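Local coordinates for protein TAF6 (Antonospora locustae, PDB 4ATG) that probably serves as the HEAT-repeat scaffold of a TFIID subunit, supporting assembly of the Taf6-Taf9 complex in transcription initiation, at residues 27-32 and 70-75; 10-15 and 33-38; 175-180 and 188-193; 134-139 and 154-159. All blocks are in the same frame, centred on the assembly; numbering follows the deposited sequence.

Contact 1: 27-32 and 70-75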
loop_
_atom_site.group_PDB
_atom_site.type_symbol
_atom_site.label_atom_id
_atom_site.label_comp_id
_atom_site.label_asym_id
_atom_site.label_seq_id
_atom_site.Cartn_x
_atom_site.Cartn_y
_atom_site.Cartn_z
ATOM N N ILE A 27 10.892 9.650 14.020
ATOM C CA ILE A 27 11.988 10.493 13.504
ATOM C C ILE A 27 12.362 9.998 12.112
ATOM O O ILE A 27 12.494 10.816 11.191
ATOM C CB ILE A 27 13.215 10.485 14.474
ATOM C CG1 ILE A 27 12.807 11.020 15.857
ATOM C CG2 ILE A 27 14.359 11.337 13.887
ATOM C CD1 ILE A 27 13.827 10.736 16.989
ATOM N N ALA A 28 12.500 8.664 11.933
ATOM C CA ALA A 28 12.816 8.089 10.609
ATOM C C ALA A 28 11.747 8.463 9.564
ATOM O O ALA A 28 12.082 8.825 8.435
ATOM C CB ALA A 28 12.928 6.564 10.715
ATOM N N ILE A 29 10.462 8.402 9.945
ATOM C CA ILE A 29 9.344 8.768 9.044
ATOM C C ILE A 29 9.493 10.243 8.667
ATOM O O ILE A 29 9.390 10.591 7.486
ATOM C CB ILE A 29 7.975 8.451 9.722
ATOM C CG1 ILE A 29 7.776 6.917 9.856
ATOM C CG2 ILE A 29 6.801 9.084 8.960
ATOM C CD1 ILE A 29 6.639 6.507 10.843
ATOM N N GLU A 30 9.768 11.110 9.662
ATOM C CA GLU A 30 9.972 12.548 9.370
ATOM C C GLU A 30 11.179 12.745 8.445
ATOM O O GLU A 30 11.091 13.542 7.504
ATOM C CB GLU A 30 10.164 13.375 10.661
ATOM C CG GLU A 30 10.363 14.873 10.418
ATOM C CD GLU A 30 9.164 15.713 10.002
ATOM O OE1 GLU A 30 8.096 15.139 9.681
ATOM O OE2 GLU A 30 9.304 16.958 9.982
ATOM N N CYS A 31 12.332 12.079 8.741
ATOM C CA CYS A 31 13.543 12.213 7.911
ATOM C C CYS A 31 13.269 11.911 6.453
ATOM O O CYS A 31 13.794 12.613 5.600
ATOM C CB CYS A 31 14.684 11.338 8.424
ATOM S SG CYS A 31 15.385 11.892 9.997
ATOM N N LEU A 32 12.534 10.825 6.163
ATOM C CA LEU A 32 12.289 10.431 4.770
ATOM C C LEU A 32 11.327 11.358 4.034
ATOM O O LEU A 32 11.327 11.365 2.810
ATOM C CB LEU A 32 11.896 8.950 4.629
ATOM C CG LEU A 32 12.972 7.904 5.027
ATOM C CD1 LEU A 32 12.685 6.574 4.373
ATOM C CD2 LEU A 32 14.378 8.378 4.723
ATOM N N TYR A 70 6.834 4.762 3.090
ATOM C CA TYR A 70 6.542 4.926 1.649
ATOM C C TYR A 70 5.884 6.288 1.398
ATOM O O TYR A 70 6.251 6.990 0.454
ATOM C CB TYR A 70 5.579 3.859 1.150
ATOM C CG TYR A 70 6.186 2.494 0.882
ATOM C CD1 TYR A 70 7.512 2.364 0.458
ATOM C CD2 TYR A 70 5.414 1.343 0.976
ATOM C CE1 TYR A 70 8.053 1.109 0.152
ATOM C CE2 TYR A 70 5.936 0.091 0.658
ATOM C CZ TYR A 70 7.259 -0.022 0.265
ATOM O OH TYR A 70 7.758 -1.268 -0.008
ATOM N N PHE A 71 4.902 6.653 2.231
ATOM C CA PHE A 71 4.190 7.922 2.066
ATOM C C PHE A 71 5.138 9.096 2.246
ATOM O O PHE A 71 5.003 10.105 1.560
ATOM C CB PHE A 71 2.996 7.996 3.057
ATOM C CG PHE A 71 2.043 9.144 2.768
ATOM C CD1 PHE A 71 1.564 9.367 1.478
ATOM C CD2 PHE A 71 1.647 10.012 3.780
ATOM C CE1 PHE A 71 0.688 10.434 1.208
ATOM C CE2 PHE A 71 0.775 11.077 3.510
ATOM C CZ PHE A 71 0.307 11.280 2.228
ATOM N N SER A 72 6.110 8.982 3.175
ATOM C CA SER A 72 7.078 10.068 3.383
ATOM C C SER A 72 7.881 10.272 2.102
ATOM O O SER A 72 8.067 11.402 1.680
ATOM C CB SER A 72 8.047 9.739 4.521
ATOM O OG SER A 72 7.461 9.902 5.803
ATOM N N LEU A 73 8.368 9.184 1.495
ATOM C CA LEU A 73 9.181 9.309 0.262
ATOM C C LEU A 73 8.321 9.868 -0.887
ATOM O O LEU A 73 8.769 10.750 -1.636
ATOM C CB LEU A 73 9.743 7.931 -0.116
ATOM C CG LEU A 73 10.861 7.365 0.780
ATOM C CD1 LEU A 73 11.231 5.935 0.308
ATOM C CD2 LEU A 73 12.100 8.236 0.724
ATOM N N ILE A 74 7.053 9.425 -0.962
ATOM C CA ILE A 74 6.118 9.939 -1.993
ATOM C C ILE A 74 5.923 11.458 -1.822
ATOM O O ILE A 74 5.876 12.188 -2.818
ATOM C CB ILE A 74 4.765 9.161 -1.938
ATOM C CG1 ILE A 74 4.937 7.709 -2.417
ATOM C CG2 ILE A 74 3.650 9.871 -2.784
ATOM C CD1 ILE A 74 3.786 6.812 -1.997
ATOM N N LYS A 75 5.819 11.934 -0.568
ATOM C CA LYS A 75 5.610 13.368 -0.256
ATOM C C LYS A 75 6.853 14.259 -0.220
ATOM O O LYS A 75 6.728 15.487 -0.190
ATOM C CB LYS A 75 4.857 13.536 1.078
ATOM C CG LYS A 75 3.406 13.013 1.071
ATOM C CD LYS A 75 2.459 13.820 0.179
ATOM C CE LYS A 75 1.844 15.032 0.847
ATOM N NZ LYS A 75 0.767 15.636 0.008
#

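Contact 2: 10-15 and 33-38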
loop_
_atom_site.group_PDB
_atom_site.type_symbol
_atom_site.label_atom_id
_atom_site.label_comp_id
_atom_site.label_asym_id
_atom_site.label_seq_id
_atom_site.Cartn_x
_atom_site.Cartn_y
_atom_site.Cartn_z
ATOM N N GLN A 10 25.768 5.016 2.921
ATOM C CA GLN A 10 25.439 3.696 3.480
ATOM C C GLN A 10 25.194 3.798 4.999
ATOM O O GLN A 10 24.263 3.178 5.526
ATOM C CB GLN A 10 26.530 2.646 3.200
ATOM C CG GLN A 10 25.935 1.236 3.277
ATOM C CD GLN A 10 26.915 0.095 3.184
ATOM O OE1 GLN A 10 28.111 0.266 2.919
ATOM N NE2 GLN A 10 26.401 -1.113 3.384
ATOM N N LEU A 11 25.982 4.629 5.691
ATOM C CA LEU A 11 25.788 4.785 7.132
ATOM C C LEU A 11 24.433 5.432 7.476
ATOM O O LEU A 11 23.762 4.968 8.394
ATOM C CB LEU A 11 26.962 5.515 7.769
ATOM C CG LEU A 11 28.286 4.703 7.815
ATOM C CD1 LEU A 11 29.438 5.592 8.186
ATOM C CD2 LEU A 11 28.212 3.532 8.817
ATOM N N TYR A 12 23.995 6.431 6.697
ATOM C CA TYR A 12 22.695 7.081 6.899
ATOM C C TYR A 12 21.563 6.088 6.608
ATOM O O TYR A 12 20.625 5.954 7.400
ATOM C CB TYR A 12 22.547 8.320 6.000
ATOM C CG TYR A 12 21.319 9.150 6.313
ATOM C CD1 TYR A 12 21.294 10.013 7.411
ATOM C CD2 TYR A 12 20.165 9.043 5.540
ATOM C CE1 TYR A 12 20.179 10.812 7.677
ATOM C CE2 TYR A 12 19.026 9.801 5.826
ATOM C CZ TYR A 12 19.048 10.699 6.886
ATOM O OH TYR A 12 17.933 11.452 7.163
ATOM N N PHE A 13 21.690 5.379 5.484
ATOM C CA PHE A 13 20.747 4.352 5.036
ATOM C C PHE A 13 20.595 3.316 6.156
ATOM O O PHE A 13 19.469 3.042 6.582
ATOM C CB PHE A 13 21.275 3.698 3.756
ATOM C CG PHE A 13 20.437 2.525 3.293
ATOM C CD1 PHE A 13 19.214 2.729 2.662
ATOM C CD2 PHE A 13 20.889 1.224 3.455
ATOM C CE1 PHE A 13 18.438 1.648 2.249
ATOM C CE2 PHE A 13 20.123 0.144 3.013
ATOM C CZ PHE A 13 18.910 0.363 2.409
ATOM N N ASP A 14 21.718 2.748 6.634
ATOM C CA ASP A 14 21.686 1.757 7.716
ATOM C C ASP A 14 21.069 2.342 8.978
ATOM O O ASP A 14 20.310 1.640 9.655
ATOM C CB ASP A 14 23.076 1.184 8.010
ATOM C CG ASP A 14 23.656 0.323 6.885
ATOM O OD1 ASP A 14 22.861 -0.155 6.008
ATOM O OD2 ASP A 14 24.872 0.104 6.889
ATOM N N LYS A 15 21.355 3.630 9.286
ATOM C CA LYS A 15 20.818 4.285 10.505
ATOM C C LYS A 15 19.284 4.369 10.454
ATOM O O LYS A 15 18.620 3.982 11.407
ATOM C CB LYS A 15 21.408 5.698 10.694
ATOM C CG LYS A 15 20.928 6.370 11.975
ATOM C CD LYS A 15 21.491 5.597 13.173
ATOM C CE LYS A 15 20.930 6.025 14.476
ATOM N NZ LYS A 15 21.493 5.177 15.589
ATOM N N GLU A 33 10.566 12.171 4.764
ATOM C CA GLU A 33 9.699 13.170 4.136
ATOM C C GLU A 33 10.436 14.496 3.960
ATOM O O GLU A 33 10.117 15.247 3.047
ATOM C CB GLU A 33 8.466 13.455 5.002
ATOM C CG GLU A 33 7.434 14.222 4.187
ATOM C CD GLU A 33 6.214 14.754 4.896
ATOM O OE1 GLU A 33 5.803 14.150 5.907
ATOM O OE2 GLU A 33 5.641 15.754 4.406
ATOM N N LYS A 34 11.387 14.816 4.856
ATOM C CA LYS A 34 11.970 16.159 4.833
ATOM C C LYS A 34 13.383 16.303 4.305
ATOM O O LYS A 34 13.751 17.395 3.857
ATOM C CB LYS A 34 11.865 16.816 6.234
ATOM C CG LYS A 34 10.428 16.997 6.753
ATOM C CD LYS A 34 9.645 18.019 5.942
ATOM C CE LYS A 34 8.210 18.120 6.383
ATOM N NZ LYS A 34 7.509 19.201 5.645
ATOM N N GLU A 35 14.200 15.273 4.440
ATOM C CA GLU A 35 15.624 15.377 4.087
ATOM C C GLU A 35 15.908 15.486 2.615
ATOM O O GLU A 35 15.289 14.776 1.813
ATOM C CB GLU A 35 16.416 14.201 4.704
ATOM C CG GLU A 35 17.911 14.421 4.861
ATOM C CD GLU A 35 18.358 15.523 5.814
ATOM O OE1 GLU A 35 17.890 15.550 6.971
ATOM O OE2 GLU A 35 19.217 16.333 5.415
ATOM N N SER A 36 16.884 16.336 2.252
ATOM C CA SER A 36 17.308 16.462 0.853
ATOM C C SER A 36 18.480 15.517 0.625
ATOM O O SER A 36 19.068 15.018 1.590
ATOM C CB SER A 36 17.722 17.900 0.541
ATOM O OG SER A 36 18.872 18.240 1.297
ATOM N N GLY A 37 18.838 15.300 -0.640
ATOM C CA GLY A 37 19.975 14.463 -1.013
ATOM C C GLY A 37 19.764 12.970 -0.867
ATOM O O GLY A 37 20.737 12.222 -0.890
ATOM N N LEU A 38 18.496 12.502 -0.769
ATOM C CA LEU A 38 18.212 11.069 -0.604
ATOM C C LEU A 38 17.963 10.305 -1.897
ATOM O O LEU A 38 17.778 9.085 -1.832
ATOM C CB LEU A 38 16.963 10.858 0.289
ATOM C CG LEU A 38 16.949 11.484 1.680
ATOM C CD1 LEU A 38 15.552 11.320 2.330
ATOM C CD2 LEU A 38 18.027 10.901 2.536
HETATM O O HOH W 1 19.393 13.943 8.790
#

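Contact 3: 175-180 and 188-193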
loop_
_atom_site.group_PDB
_atom_site.type_symbol
_atom_site.label_atom_id
_atom_site.label_comp_id
_atom_site.label_asym_id
_atom_site.label_seq_id
_atom_site.Cartn_x
_atom_site.Cartn_y
_atom_site.Cartn_z
ATOM N N GLU A 175 -23.055 -10.836 -7.933
ATOM C CA GLU A 175 -22.280 -12.069 -8.108
ATOM C C GLU A 175 -21.509 -12.392 -6.822
ATOM O O GLU A 175 -21.498 -13.545 -6.402
ATOM C CB GLU A 175 -21.335 -11.991 -9.321
ATOM C CG GLU A 175 -20.532 -13.268 -9.558
ATOM C CD GLU A 175 -19.522 -13.292 -10.689
ATOM O OE1 GLU A 175 -19.337 -12.253 -11.364
ATOM O OE2 GLU A 175 -18.888 -14.356 -10.881
ATOM N N TYR A 176 -20.906 -11.379 -6.181
ATOM C CA TYR A 176 -20.184 -11.608 -4.932
ATOM C C TYR A 176 -21.120 -12.207 -3.869
ATOM O O TYR A 176 -20.803 -13.235 -3.262
ATOM C CB TYR A 176 -19.520 -10.313 -4.385
ATOM C CG TYR A 176 -18.779 -10.648 -3.113
ATOM C CD1 TYR A 176 -17.505 -11.209 -3.157
ATOM C CD2 TYR A 176 -19.424 -10.595 -1.875
ATOM C CE1 TYR A 176 -16.865 -11.638 -2.001
ATOM C CE2 TYR A 176 -18.811 -11.068 -0.720
ATOM C CZ TYR A 176 -17.543 -11.618 -0.793
ATOM O OH TYR A 176 -16.924 -12.073 0.342
ATOM N N LYS A 177 -22.266 -11.548 -3.658
ATOM C CA LYS A 177 -23.254 -11.949 -2.669
ATOM C C LYS A 177 -23.769 -13.354 -2.904
ATOM O O LYS A 177 -23.895 -14.110 -1.946
ATOM C CB LYS A 177 -24.407 -10.943 -2.604
ATOM C CG LYS A 177 -24.001 -9.585 -2.016
ATOM C CD LYS A 177 -25.252 -8.749 -1.782
ATOM C CE LYS A 177 -25.015 -7.274 -1.898
ATOM N NZ LYS A 177 -26.293 -6.541 -2.099
ATOM N N ARG A 178 -24.012 -13.715 -4.176
ATOM C CA ARG A 178 -24.540 -15.022 -4.574
ATOM C C ARG A 178 -23.532 -16.161 -4.446
ATOM O O ARG A 178 -23.900 -17.256 -4.003
ATOM C CB ARG A 178 -25.076 -14.945 -6.017
ATOM C CG ARG A 178 -25.765 -16.221 -6.510
ATOM C CD ARG A 178 -26.260 -16.105 -7.939
ATOM N NE ARG A 178 -25.198 -15.794 -8.903
ATOM C CZ ARG A 178 -24.369 -16.687 -9.436
ATOM N NH1 ARG A 178 -24.425 -17.961 -9.068
ATOM N NH2 ARG A 178 -23.460 -16.308 -10.319
ATOM N N THR A 179 -22.277 -15.921 -4.864
ATOM C CA THR A 179 -21.252 -16.963 -4.942
ATOM C C THR A 179 -20.238 -17.061 -3.799
ATOM O O THR A 179 -19.648 -18.131 -3.602
ATOM C CB THR A 179 -20.559 -16.899 -6.301
ATOM O OG1 THR A 179 -19.766 -15.721 -6.360
ATOM C CG2 THR A 179 -21.540 -16.885 -7.451
ATOM N N ILE A 180 -19.973 -15.951 -3.097
ATOM C CA ILE A 180 -18.982 -15.970 -2.018
ATOM C C ILE A 180 -19.679 -15.612 -0.712
ATOM O O ILE A 180 -19.765 -16.456 0.180
ATOM C CB ILE A 180 -17.715 -15.123 -2.358
ATOM C CG1 ILE A 180 -17.064 -15.605 -3.684
ATOM C CG2 ILE A 180 -16.702 -15.174 -1.214
ATOM C CD1 ILE A 180 -16.067 -14.581 -4.387
ATOM N N LEU A 188 -19.648 -4.563 4.352
ATOM C CA LEU A 188 -18.966 -3.414 3.751
ATOM C C LEU A 188 -19.668 -3.033 2.441
ATOM O O LEU A 188 -19.942 -1.863 2.200
ATOM C CB LEU A 188 -17.477 -3.760 3.460
ATOM C CG LEU A 188 -16.659 -2.692 2.699
ATOM C CD1 LEU A 188 -16.620 -1.335 3.459
ATOM C CD2 LEU A 188 -15.234 -3.188 2.425
ATOM N N LEU A 189 -19.953 -4.029 1.610
ATOM C CA LEU A 189 -20.608 -3.879 0.321
ATOM C C LEU A 189 -21.938 -3.146 0.475
ATOM O O LEU A 189 -22.157 -2.162 -0.231
ATOM C CB LEU A 189 -20.779 -5.271 -0.312
ATOM C CG LEU A 189 -21.290 -5.371 -1.757
ATOM C CD1 LEU A 189 -20.444 -4.526 -2.702
ATOM C CD2 LEU A 189 -21.242 -6.830 -2.240
ATOM N N ASP A 190 -22.788 -3.569 1.443
ATOM C CA ASP A 190 -24.086 -2.928 1.711
ATOM C C ASP A 190 -23.912 -1.447 2.106
ATOM O O ASP A 190 -24.675 -0.604 1.632
ATOM C CB ASP A 190 -24.870 -3.704 2.777
ATOM C CG ASP A 190 -25.516 -5.006 2.315
ATOM O OD1 ASP A 190 -25.645 -5.209 1.082
ATOM O OD2 ASP A 190 -25.928 -5.806 3.185
ATOM N N ASN A 191 -22.877 -1.123 2.920
ATOM C CA ASN A 191 -22.584 0.258 3.328
ATOM C C ASN A 191 -22.116 1.112 2.139
ATOM O O ASN A 191 -22.560 2.250 1.988
ATOM C CB ASN A 191 -21.527 0.283 4.456
ATOM C CG ASN A 191 -22.005 -0.325 5.759
ATOM O OD1 ASN A 191 -23.197 -0.426 6.027
ATOM N ND2 ASN A 191 -21.079 -0.727 6.614
ATOM N N VAL A 192 -21.244 0.556 1.284
ATOM C CA VAL A 192 -20.708 1.272 0.115
ATOM C C VAL A 192 -21.812 1.618 -0.889
ATOM O O VAL A 192 -21.858 2.737 -1.382
ATOM C CB VAL A 192 -19.561 0.455 -0.546
ATOM C CG1 VAL A 192 -19.139 1.044 -1.902
ATOM C CG2 VAL A 192 -18.367 0.366 0.398
ATOM N N LEU A 193 -22.676 0.654 -1.195
ATOM C CA LEU A 193 -23.738 0.822 -2.175
ATOM C C LEU A 193 -24.917 1.691 -1.737
ATOM O O LEU A 193 -25.708 2.123 -2.586
ATOM C CB LEU A 193 -24.190 -0.531 -2.708
ATOM C CG LEU A 193 -23.101 -1.314 -3.489
ATOM C CD1 LEU A 193 -23.632 -2.613 -3.950
ATOM C CD2 LEU A 193 -22.555 -0.500 -4.690
#

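Contact 4: 134-139 and 154-159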
loop_
_atom_site.group_PDB
_atom_site.type_symbol
_atom_site.label_atom_id
_atom_site.label_comp_id
_atom_site.label_asym_id
_atom_site.label_seq_id
_atom_site.Cartn_x
_atom_site.Cartn_y
_atom_site.Cartn_z
ATOM N N LYS A 134 -7.398 -4.111 -11.570
ATOM C CA LYS A 134 -7.351 -5.537 -11.931
ATOM C C LYS A 134 -6.976 -6.399 -10.739
ATOM O O LYS A 134 -7.650 -7.406 -10.487
ATOM C CB LYS A 134 -6.412 -5.790 -13.132
ATOM C CG LYS A 134 -6.472 -7.218 -13.655
ATOM C CD LYS A 134 -5.476 -7.469 -14.796
ATOM C CE LYS A 134 -5.766 -8.811 -15.439
ATOM N NZ LYS A 134 -5.062 -8.975 -16.737
ATOM N N THR A 135 -5.940 -5.986 -9.987
ATOM C CA THR A 135 -5.478 -6.691 -8.793
ATOM C C THR A 135 -6.605 -6.741 -7.748
ATOM O O THR A 135 -6.936 -7.818 -7.258
ATOM C CB THR A 135 -4.211 -6.017 -8.244
ATOM O OG1 THR A 135 -3.188 -6.117 -9.232
ATOM C CG2 THR A 135 -3.733 -6.631 -6.929
ATOM N N LEU A 136 -7.183 -5.585 -7.419
ATOM C CA LEU A 136 -8.228 -5.498 -6.392
ATOM C C LEU A 136 -9.494 -6.271 -6.719
ATOM O O LEU A 136 -9.992 -7.025 -5.867
ATOM C CB LEU A 136 -8.550 -4.029 -6.104
ATOM C CG LEU A 136 -7.410 -3.184 -5.537
ATOM C CD1 LEU A 136 -7.794 -1.718 -5.545
ATOM C CD2 LEU A 136 -7.023 -3.635 -4.134
ATOM N N LYS A 137 -10.047 -6.071 -7.926
ATOM C CA LYS A 137 -11.262 -6.765 -8.340
ATOM C C LYS A 137 -10.988 -8.279 -8.344
ATOM O O LYS A 137 -11.863 -9.056 -7.953
ATOM C CB LYS A 137 -11.722 -6.294 -9.735
ATOM C CG LYS A 137 -13.087 -6.834 -10.149
ATOM C CD LYS A 137 -13.174 -7.156 -11.645
ATOM C CE LYS A 137 -12.703 -8.555 -11.982
ATOM N NZ LYS A 137 -13.004 -8.913 -13.393
ATOM N N GLY A 138 -9.773 -8.665 -8.744
ATOM C CA GLY A 138 -9.361 -10.069 -8.778
ATOM C C GLY A 138 -9.430 -10.760 -7.430
ATOM O O GLY A 138 -9.986 -11.855 -7.331
ATOM N N VAL A 139 -8.898 -10.100 -6.382
ATOM C CA VAL A 139 -8.843 -10.576 -4.997
ATOM C C VAL A 139 -10.239 -10.593 -4.390
ATOM O O VAL A 139 -10.637 -11.608 -3.813
ATOM C CB VAL A 139 -7.823 -9.767 -4.149
ATOM C CG1 VAL A 139 -7.895 -10.149 -2.662
ATOM C CG2 VAL A 139 -6.396 -9.948 -4.684
ATOM N N LEU A 154 -11.944 -4.921 -1.371
ATOM C CA LEU A 154 -13.168 -4.132 -1.531
ATOM C C LEU A 154 -13.052 -2.746 -0.880
ATOM O O LEU A 154 -13.479 -1.760 -1.485
ATOM C CB LEU A 154 -14.396 -4.875 -0.960
ATOM C CG LEU A 154 -15.748 -4.146 -1.165
ATOM C CD1 LEU A 154 -16.018 -3.830 -2.655
ATOM C CD2 LEU A 154 -16.888 -4.932 -0.558
ATOM N N TYR A 155 -12.479 -2.666 0.333
ATOM C CA TYR A 155 -12.292 -1.378 1.015
ATOM C C TYR A 155 -11.498 -0.442 0.126
ATOM O O TYR A 155 -11.903 0.700 -0.052
ATOM C CB TYR A 155 -11.572 -1.541 2.363
ATOM C CG TYR A 155 -11.426 -0.215 3.070
ATOM C CD1 TYR A 155 -12.488 0.335 3.781
ATOM C CD2 TYR A 155 -10.254 0.530 2.961
ATOM C CE1 TYR A 155 -12.386 1.587 4.381
ATOM C CE2 TYR A 155 -10.140 1.791 3.559
ATOM C CZ TYR A 155 -11.211 2.308 4.271
ATOM O OH TYR A 155 -11.123 3.532 4.883
ATOM N N CYS A 156 -10.386 -0.933 -0.453
ATOM C CA CYS A 156 -9.552 -0.107 -1.330
ATOM C C CYS A 156 -10.329 0.374 -2.553
ATOM O O CYS A 156 -10.328 1.575 -2.813
ATOM C CB CYS A 156 -8.270 -0.827 -1.729
ATOM S SG CYS A 156 -7.058 0.247 -2.534
ATOM N N LEU A 157 -11.056 -0.541 -3.247
ATOM C CA LEU A 157 -11.889 -0.162 -4.384
ATOM C C LEU A 157 -12.896 0.917 -4.000
ATOM O O LEU A 157 -13.082 1.896 -4.742
ATOM C CB LEU A 157 -12.671 -1.381 -4.899
ATOM C CG LEU A 157 -11.866 -2.388 -5.755
ATOM C CD1 LEU A 157 -12.675 -3.651 -6.005
ATOM C CD2 LEU A 157 -11.473 -1.772 -7.115
ATOM N N SER A 158 -13.531 0.748 -2.822
ATOM C CA SER A 158 -14.591 1.636 -2.335
ATOM C C SER A 158 -14.160 3.095 -2.146
ATOM O O SER A 158 -15.001 3.998 -2.227
ATOM C CB SER A 158 -15.180 1.085 -1.040
ATOM O OG SER A 158 -14.449 1.472 0.115
ATOM N N ILE A 159 -12.862 3.328 -1.862
ATOM C CA ILE A 159 -12.400 4.701 -1.615
ATOM C C ILE A 159 -11.753 5.375 -2.855
ATOM O O ILE A 159 -11.462 6.571 -2.798
ATOM C CB ILE A 159 -11.463 4.762 -0.369
ATOM C CG1 ILE A 159 -10.124 4.038 -0.650
ATOM C CG2 ILE A 159 -12.186 4.227 0.913
ATOM C CD1 ILE A 159 -8.969 4.344 0.355
#

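Contact 1: 27-32 and 70-75
Helices 25-34 and 60-75 run nearly alongside each other where Leu32 faces Ser72, their local axes 8.2 Å apart at closest approach and their N-to-C directions only 23° apart. Such near-parallel packing of helices from successive hairpins is characteristic of an alpha-solenoid, here the HEAT-repeat domain of TAF6. The small side chain of Ser72 sits at the closest point, its CB against CB of Leu32 at 3.9 Å. Its hydroxyl is turned to the backbone N side (chi1 -77°), which carries OG across to the other helix. There it donates a hydrogen bond to the main-chain O of Ile29, OG to O 2.7 Å, from above the carbonyl plane and 37° out of it. An alanine at this position would remove that donor and would probably leave the Ile29 carbonyl without its tie to the neighbouring helix. Next in sequence, Leu73 lies side by side with Leu32, the two chains pointing the same way, and Leu73 CD2 comes within 4.0 Å of Leu32 CB. Phe45 of helix 42-55 touches both leucines, adding to this apolar layer. The Leu32 carbonyl accepts a hydrogen bond from the side-chain amide of Asn76, just beyond helix 60-75. On the flank of the serine, CG2 of Ile29 rests 3.3 Å from Ser72 OG.

Contact 2: 10-15 and 33-38
Tyr12 reaches from helix 7-20 to the turn that follows helix 25-34, where it meets Leu38 and Glu35. The tight part of the contact is apolar. With CG anti to the backbone N (chi1 -171°), the tyrosine extends away from its own helix, and its ring carbon CE2 comes to 3.6 Å from CD2 of Leu38. The two side chains cross at about a right angle, and the leucine methyl approaches the ring obliquely. Leu38 is buried; besides the tyrosine it packs on Leu32 of helix 25-34 and on Asn76.

Toward the phenol end the packing gives way to a looser, wetter margin. Glu35, where the chain abandons its helical course, lays its aliphatic part near the hydroxyl, with CG 3.8 Å from Tyr12 OH. Its chain then bends at chi2 (64°), and the carboxylate plane stands 68° from that of the ring. A water joins the two polar ends: it donates to Glu35 OE1 at 2.9 Å, while its bond to Tyr12 OH, at 3.3 Å, is weak. Glu35 is exposed and the water bridges the two ends, so this margin is solvated.

The contact ties the first two helices of the HEAT-repeat domain together at one end of their hairpin: Tyr12 also touches Cys31 on helix 25-34, while the Glu35 carbonyl is hydrogen-bonded by Asn76, beyond helix 60-75.

Contact 3: 175-180 and 188-193
Lys177 and Leu189 carry most of this contact, joined by Asp190, and bridge two helices whose local axes come no closer than 12.1 Å. CG of Lys177 stands beside the backbone N (chi1 -69°), and the chain then runs extended from helix 162-179, so that its methylenes pass obliquely over the end of Leu189. CE and CG of Lys177 lie 3.8 and 3.9 Å from the single methyl CD2 of Leu189. Beyond that methyl the ammonium meets Asp190 in a salt bridge, NZ to OD1 3.5 Å, a long separation, between two partly exposed side chains. An alanine in place of Lys177 would probably leave Asp190 without this counter-charge and uncover the Leu189 methyl. On the inner side the same CD2 reaches Tyr176, approaching ring atom CD2 at 4.2 Å. The tyrosine ring is further stacked with Trp140, and its hydroxyl is hydrogen-bonded to Gln150 and to the backbone N of Lys182. Leu189 also packs on Ile169 and Ala173, farther back along helix 162-179. With N-to-C directions 158° apart and a short connection between them, helices 162-179 and 183-194 form an antiparallel helical hairpin, the building unit of alpha-solenoids such as HEAT-repeat proteins.

Contact 4: 134-139 and 154-159
Leu136 fits against Cys156 and Leu157 where helices 128-140 and 147-160 pack at a steep angle in the HEAT-repeat solenoid. The local axes come to 9.2 Å, and their N-to-C directions differ by 133°, well short of antiparallel. The backbones draw nearest at Leu136 and Leu157, whose CA atoms are 6.8 Å apart.

Along the first segment, Leu136 is the first residue to touch the other helix, and it supplies the main apolar surface. Its CG lies on the side of the backbone N (chi1 -63°); this and chi2 near 170° turn the methyl fork toward Cys156. CD1 rests 3.7 Å from Cys156 SG, and CD2 lies 3.9 Å from Cys156 CB. CB of the cysteine is equally near both methyls and so faces the fork, while SG leans to CD1. At the base of the leucine, CB of Leu136 meets the branch point CG of Leu157 at 3.7 Å, and the methyl CD2 of Leu157 lies 3.8 Å from the same CB. Leu93 of helix 85-97 also touches Leu136, and Cys156 is packed by Val96 of that helix and by Ala111 and Val114 of helix 104-121. The joint is therefore buried among several helices and held by apolar packing.

At Lys137 the contact shifts from side chain to backbone. The aliphatic chain turns off toward Val168 and His172 of helix 162-179, while its main chain receives the other leucine. Leu157 completes the fit by placing CD1 4.1 Å from the backbone N of Lys137.

How the contacts relate
The four contacts fall into two groups on opposite sides of the chain's centre. Contacts 2 and 1 lie at the N-terminal end, their centres 10 Å apart; both use helix 25-34, and their segments alternate along the chain. Contacts 4 and 3 follow toward the C-terminal end, 12 Å apart, and meet where Leu188 and Val192 pack on helix 147-160. Between the groups the nearest atoms of contacts 1 and 4 are about 11 Å apart, and the centres of contacts 2 and 3 about 45 Å. Within each group neighbouring helices touch directly, while the two groups lie toward the two ends of one helical array, consistent with an elongated HEAT-repeat scaffold for TFIID partners.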